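Local structure of beta carbonic anhydrase (6YJN) at residues 42-47 and 97-102; 71-76 and 121-126. The protein probably catalyses the reversible hydration of carbon dioxide to hydrogencarbonate and a proton, as a zinc enzyme of the beta-carbonic anhydrase family. One frame throughout, in Å; residues are numbered along the deposited sequence.

Contact 1 of 2, residues 42-47 and 97-102; sequences LWIGCS and VMVVGH. With ZN (zinc ion), chain B.
Val-100 lays a methyl group over the indole of Trp-43: CG2 stands 3.3 Å from the centroid of the six-membered ring and 13° off its normal, a CH-pi contact over one face. The indole gets there because CG of Trp-43 is turned anti to the backbone N (chi1 -175°), which carries the ring forward over the neighbouring strand. Val-100 CG1 adds a second touch near the outer part of the same ring, while the Met-98 methyl approaches obliquely, with CE 3.7 Å from Trp-43 CE3. On the other face of the sheet, Leu-42 and Val-97 lie side by side and point the same way, and Ile-44 CD1 comes only loosely to Val-97 CG1, at 4.3 Å.

These two strands are adjacent parallel members of the central sheet of the beta-carbonic anhydrase fold; the short segments run parallel at 22° to each other and are paired in register by Leu-42 with Val-97, Trp-43 with Met-98 and Ile-44 with Val-99. Three backbone bonds fix that register: Met-98 N to Leu-42 O, Ile-44 N to Met-98 O, and Val-100 N to Ile-44 O, the last at 2.9 Å.

Beyond the bond at Ile-44 O the two strands meet again at the zinc ion. Cys-46 SG lies 2.0 Å from the zinc ion and His-102 NE2 lies 1.9 Å from it; Asp-48 and Cys-105 complete the four-residue site. The imidazole receives the cysteine at its edge, Cys-46 CB lying 3.4 Å from His-102 CD2 near the ring plane.

Contact 2 of 2, residues 71-76 and 121-126; sequences ANVVVH and DNWLHH
The loop that follows strand 64-69 and leads into helix 79-92 packs here against the early turns of helix 120-133, with Val-73 and Val-75 directed at the helix and met by Trp-123 and His-126. No hydrogen bond joins the two segments, so the evidence for the contact is wholly one of side-chain fit. Val-75 CG2 sits over one face of the His-126 imidazole, 3.6 Å from the ring centroid and 21° off the normal, displaced toward the rim so that it lies nearest NE2; this is a CH-pi contact in which the two side chains cross at about a right angle. The same methyl also faces the indole, 4.1 Å from Trp-123 CH2.

Val-73 divides its two branches between the partners. With CG1 anti to the backbone N (chi1 -178°), that methyl reaches the base of His-126, 3.5 Å from CB, whereas CG2 comes obliquely to the indole, 3.4 Å from Trp-123 NE1. Trp-123 NE1 makes a weak hydrogen bond to Ile-70 O, at the start of the same loop.

The polar end of His-126 belongs to the subunit interface: its NE2 is hydrogen-bonded to Thr-77 OG1 of a neighbouring subunit. Within the chain, helix 145-165 supports the loop through Gln-159 and Asn-162, which bond to the backbone of Val-74, and the Val-74 side chain rests on Ile-44 of strand 41-46.

Overall arrangement
Contact 1 has its centre about 1 Å from the centre of the chain and is entirely buried; contact 2, about 12 Å out, is also largely buried but lies at the interface with another subunit. Both place a valine methyl over a ring, but contact 1, between two strands, adds backbone bonds and metal coordination, while contact 2, between a loop and a helix, has apolar side-chain contacts without hydrogen bonds between its segments. They share no segment, and their centres are 13 Å apart. In sequence their segments alternate. Asn-72 brings the loop of contact 2 against both strands of contact 1: its CB lies 3.4 Å from Gly-45 C, and its OD1 packs on Gly-101 CA.

Contact 1 of 2, residues 42-47 and 97-102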
loop_
_atom_site.group_PDB
_atom_site.type_symbol
_atom_site.label_atom_id
_atom_site.label_comp_id
_atom_site.label_asym_id
_atom_site.label_seq_id
_atom_site.Cartn_x
_atom_site.Cartn_y
_atom_site.Cartn_z
ATOM N N LEU A 42 15.598 11.697 10.330
ATOM C CA LEU A 42 14.723 11.385 9.213
ATOM C C LEU A 42 13.947 12.637 8.808
ATOM O O LEU A 42 13.233 13.245 9.623
ATOM C CB LEU A 42 13.755 10.255 9.581
ATOM C CG LEU A 42 12.696 9.940 8.517
ATOM C CD1 LEU A 42 13.338 9.457 7.227
ATOM C CD2 LEU A 42 11.689 8.916 9.010
ATOM N N TRP A 43 14.089 12.973 7.518
ATOM C CA TRP A 43 13.326 14.029 6.879
ATOM C C TRP A 43 12.273 13.396 5.967
ATOM O O TRP A 43 12.600 12.661 5.037
ATOM C CB TRP A 43 14.303 14.927 6.118
ATOM C CG TRP A 43 13.724 16.149 5.473
ATOM C CD1 TRP A 43 12.874 16.187 4.406
ATOM C CD2 TRP A 43 13.995 17.520 5.817
ATOM N NE1 TRP A 43 12.574 17.481 4.088
ATOM C CE2 TRP A 43 13.251 18.321 4.927
ATOM C CE3 TRP A 43 14.786 18.153 6.786
ATOM C CZ2 TRP A 43 13.282 19.716 4.976
ATOM C CZ3 TRP A 43 14.808 19.531 6.837
ATOM C CH2 TRP A 43 14.065 20.302 5.943
ATOM N N ILE A 44 11.000 13.639 6.278
ATOM C CA ILE A 44 9.914 13.290 5.371
ATOM C C ILE A 44 9.415 14.575 4.715
ATOM O O ILE A 44 8.865 15.455 5.379
ATOM C CB ILE A 44 8.748 12.581 6.098
ATOM C CG1 ILE A 44 9.188 11.335 6.870
ATOM C CG2 ILE A 44 7.607 12.276 5.135
ATOM C CD1 ILE A 44 8.132 10.816 7.839
ATOM N N GLY A 45 9.567 14.657 3.402
ATOM C CA GLY A 45 9.170 15.870 2.717
ATOM C C GLY A 45 8.395 15.595 1.433
ATOM O O GLY A 45 7.975 14.469 1.155
ATOM N N CYS A 46 8.224 16.666 0.658
ATOM C CA CYS A 46 7.386 16.617 -0.518
ATOM C C CYS A 46 8.248 16.365 -1.752
ATOM O O CYS A 46 9.416 16.751 -1.790
ATOM C CB CYS A 46 6.595 17.904 -0.643
ATOM S SG CYS A 46 5.830 18.014 -2.274
ATOM N N SER A 47 7.662 15.710 -2.758
ATOM C CA SER A 47 8.401 15.390 -3.969
ATOM C C SER A 47 8.674 16.644 -4.795
ATOM O O SER A 47 9.522 16.599 -5.681
ATOM C CB SER A 47 7.738 14.311 -4.787
ATOM O OG SER A 47 7.842 13.051 -4.145
ATOM N N VAL A 97 12.736 12.628 14.053
ATOM C CA VAL A 97 11.966 12.598 12.823
ATOM C C VAL A 97 11.238 13.938 12.702
ATOM O O VAL A 97 10.762 14.491 13.700
ATOM C CB VAL A 97 11.015 11.384 12.797
ATOM C CG1 VAL A 97 9.988 11.459 11.682
ATOM C CG2 VAL A 97 11.783 10.078 12.711
ATOM N N MET A 98 11.188 14.458 11.469
ATOM C CA MET A 98 10.512 15.715 11.189
ATOM C C MET A 98 9.837 15.694 9.811
ATOM O O MET A 98 10.473 15.445 8.774
ATOM C CB MET A 98 11.534 16.841 11.236
ATOM C CG MET A 98 12.750 16.472 10.441
ATOM S SD MET A 98 14.249 17.029 11.245
ATOM C CE MET A 98 15.442 16.527 10.007
ATOM N N VAL A 99 8.521 15.959 9.843
ATOM C CA VAL A 99 7.666 16.098 8.678
ATOM C C VAL A 99 7.806 17.545 8.230
ATOM O O VAL A 99 7.409 18.454 8.951
ATOM C CB VAL A 99 6.192 15.763 9.021
ATOM C CG1 VAL A 99 5.247 16.009 7.854
ATOM C CG2 VAL A 99 6.000 14.354 9.580
ATOM N N VAL A 100 8.399 17.754 7.057
ATOM C CA VAL A 100 8.635 19.113 6.603
ATOM C C VAL A 100 7.815 19.397 5.343
ATOM O O VAL A 100 8.169 18.950 4.247
ATOM C CB VAL A 100 10.130 19.421 6.371
ATOM C CG1 VAL A 100 10.384 20.922 6.347
ATOM C CG2 VAL A 100 11.048 18.741 7.373
ATOM N N GLY A 101 6.737 20.176 5.517
ATOM C CA GLY A 101 5.984 20.736 4.410
ATOM C C GLY A 101 6.660 21.982 3.835
ATOM O O GLY A 101 7.655 22.464 4.375
ATOM N N HIS A 102 6.109 22.501 2.732
ATOM C CA HIS A 102 6.773 23.551 1.984
ATOM C C HIS A 102 5.752 24.465 1.289
ATOM O O HIS A 102 4.895 24.010 0.522
ATOM C CB HIS A 102 7.810 22.901 1.057
ATOM C CG HIS A 102 7.246 22.447 -0.242
ATOM N ND1 HIS A 102 7.190 23.270 -1.346
ATOM C CD2 HIS A 102 6.682 21.286 -0.605
ATOM C CE1 HIS A 102 6.624 22.627 -2.341
ATOM N NE2 HIS A 102 6.318 21.401 -1.912
HETATM ZN ZN ZN B . 5.238 19.954 -2.362
#

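Contact 2 of 2, residues 71-76 and 121-126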
loop_
_atom_site.group_PDB
_atom_site.type_symbol
_atom_site.label_atom_id
_atom_site.label_comp_id
_atom_site.label_asym_id
_atom_site.label_seq_id
_atom_site.Cartn_x
_atom_site.Cartn_y
_atom_site.Cartn_z
ATOM N N ALA A 71 3.269 15.568 -1.246
ATOM C CA ALA A 71 2.661 16.333 -0.167
ATOM C C ALA A 71 3.087 15.805 1.196
ATOM O O ALA A 71 2.415 16.075 2.195
ATOM C CB ALA A 71 1.161 16.375 -0.302
ATOM N N ASN A 72 4.208 15.068 1.237
ATOM C CA ASN A 72 4.747 14.602 2.508
ATOM C C ASN A 72 3.614 14.047 3.375
ATOM O O ASN A 72 3.353 14.536 4.465
ATOM C CB ASN A 72 5.529 15.697 3.240
ATOM C CG ASN A 72 4.767 17.002 3.379
ATOM O OD1 ASN A 72 5.007 17.940 2.619
ATOM N ND2 ASN A 72 3.838 17.070 4.325
ATOM N N VAL A 73 2.928 13.027 2.860
ATOM C CA VAL A 73 1.807 12.410 3.539
ATOM C C VAL A 73 2.322 11.134 4.196
ATOM O O VAL A 73 3.029 10.339 3.566
ATOM C CB VAL A 73 0.686 12.091 2.523
ATOM C CG1 VAL A 73 -0.550 11.493 3.168
ATOM C CG2 VAL A 73 0.314 13.287 1.656
ATOM N N VAL A 74 1.953 10.946 5.464
ATOM C CA VAL A 74 2.202 9.691 6.155
ATOM C C VAL A 74 0.864 8.974 6.317
ATOM O O VAL A 74 0.060 9.370 7.162
ATOM C CB VAL A 74 2.903 9.921 7.512
ATOM C CG1 VAL A 74 3.002 8.657 8.347
ATOM C CG2 VAL A 74 4.277 10.555 7.344
ATOM N N VAL A 75 0.631 7.952 5.478
ATOM C CA VAL A 75 -0.528 7.079 5.602
ATOM C C VAL A 75 -0.240 6.004 6.658
ATOM O O VAL A 75 0.837 5.400 6.675
ATOM C CB VAL A 75 -0.953 6.478 4.247
ATOM C CG1 VAL A 75 -2.125 5.525 4.366
ATOM C CG2 VAL A 75 -1.267 7.548 3.227
ATOM N N HIS A 76 -1.215 5.806 7.558
ATOM C CA HIS A 76 -1.152 4.825 8.626
ATOM C C HIS A 76 -0.653 3.492 8.077
ATOM O O HIS A 76 0.041 2.747 8.765
ATOM C CB HIS A 76 -2.561 4.602 9.178
ATOM C CG HIS A 76 -3.105 5.745 9.954
ATOM N ND1 HIS A 76 -2.340 6.459 10.848
ATOM C CD2 HIS A 76 -4.354 6.258 10.025
ATOM C CE1 HIS A 76 -3.092 7.393 11.410
ATOM N NE2 HIS A 76 -4.341 7.288 10.927
ATOM N N ASP A 121 -5.064 11.928 -7.337
ATOM C CA ASP A 121 -6.215 12.496 -6.656
ATOM C C ASP A 121 -6.475 11.667 -5.406
ATOM O O ASP A 121 -6.732 12.229 -4.344
ATOM C CB ASP A 121 -7.451 12.608 -7.550
ATOM C CG ASP A 121 -7.260 13.556 -8.722
ATOM O OD1 ASP A 121 -6.458 14.502 -8.583
ATOM O OD2 ASP A 121 -7.899 13.329 -9.771
ATOM N N ASN A 122 -6.354 10.341 -5.558
ATOM C CA ASN A 122 -6.563 9.398 -4.473
ATOM C C ASN A 122 -5.601 9.738 -3.346
ATOM O O ASN A 122 -6.016 9.845 -2.190
ATOM C CB ASN A 122 -6.437 7.945 -4.933
ATOM C CG ASN A 122 -7.424 7.580 -6.027
ATOM O OD1 ASN A 122 -8.638 7.528 -5.806
ATOM N ND2 ASN A 122 -6.909 7.332 -7.220
ATOM N N TRP A 123 -4.326 9.943 -3.706
ATOM C CA TRP A 123 -3.312 10.197 -2.695
ATOM C C TRP A 123 -3.637 11.520 -1.995
ATOM O O TRP A 123 -3.603 11.595 -0.777
ATOM C CB TRP A 123 -1.875 10.083 -3.269
ATOM C CG TRP A 123 -0.763 10.203 -2.267
ATOM C CD1 TRP A 123 -0.153 11.356 -1.859
ATOM C CD2 TRP A 123 -0.107 9.146 -1.543
ATOM N NE1 TRP A 123 0.813 11.102 -0.923
ATOM C CE2 TRP A 123 0.855 9.752 -0.697
ATOM C CE3 TRP A 123 -0.230 7.755 -1.515
ATOM C CZ2 TRP A 123 1.666 9.016 0.167
ATOM C CZ3 TRP A 123 0.554 7.036 -0.637
ATOM C CH2 TRP A 123 1.495 7.652 0.183
ATOM N N LEU A 124 -4.052 12.538 -2.747
ATOM C CA LEU A 124 -4.264 13.852 -2.160
ATOM C C LEU A 124 -5.497 13.885 -1.255
ATOM O O LEU A 124 -5.691 14.821 -0.482
ATOM C CB LEU A 124 -4.411 14.859 -3.296
ATOM C CG LEU A 124 -3.166 15.046 -4.152
ATOM C CD1 LEU A 124 -3.519 15.784 -5.430
ATOM C CD2 LEU A 124 -2.061 15.772 -3.397
ATOM N N HIS A 125 -6.344 12.867 -1.370
ATOM C CA HIS A 125 -7.514 12.794 -0.520
ATOM C C HIS A 125 -7.084 12.913 0.932
ATOM O O HIS A 125 -7.762 13.560 1.729
ATOM C CB HIS A 125 -8.291 11.509 -0.775
ATOM C CG HIS A 125 -9.184 11.606 -1.961
ATOM N ND1 HIS A 125 -10.077 12.645 -2.126
ATOM C CD2 HIS A 125 -9.345 10.788 -3.027
ATOM C CE1 HIS A 125 -10.743 12.468 -3.254
ATOM N NE2 HIS A 125 -10.317 11.325 -3.824
ATOM N N HIS A 126 -5.931 12.307 1.223
ATOM C CA HIS A 126 -5.317 12.381 2.535
ATOM C C HIS A 126 -5.222 13.833 3.007
ATOM O O HIS A 126 -5.465 14.133 4.177
ATOM C CB HIS A 126 -3.979 11.640 2.529
ATOM C CG HIS A 126 -4.114 10.183 2.219
ATOM N ND1 HIS A 126 -4.919 9.331 2.960
ATOM C CD2 HIS A 126 -3.547 9.409 1.259
ATOM C CE1 HIS A 126 -4.834 8.104 2.464
ATOM N NE2 HIS A 126 -4.004 8.126 1.420
#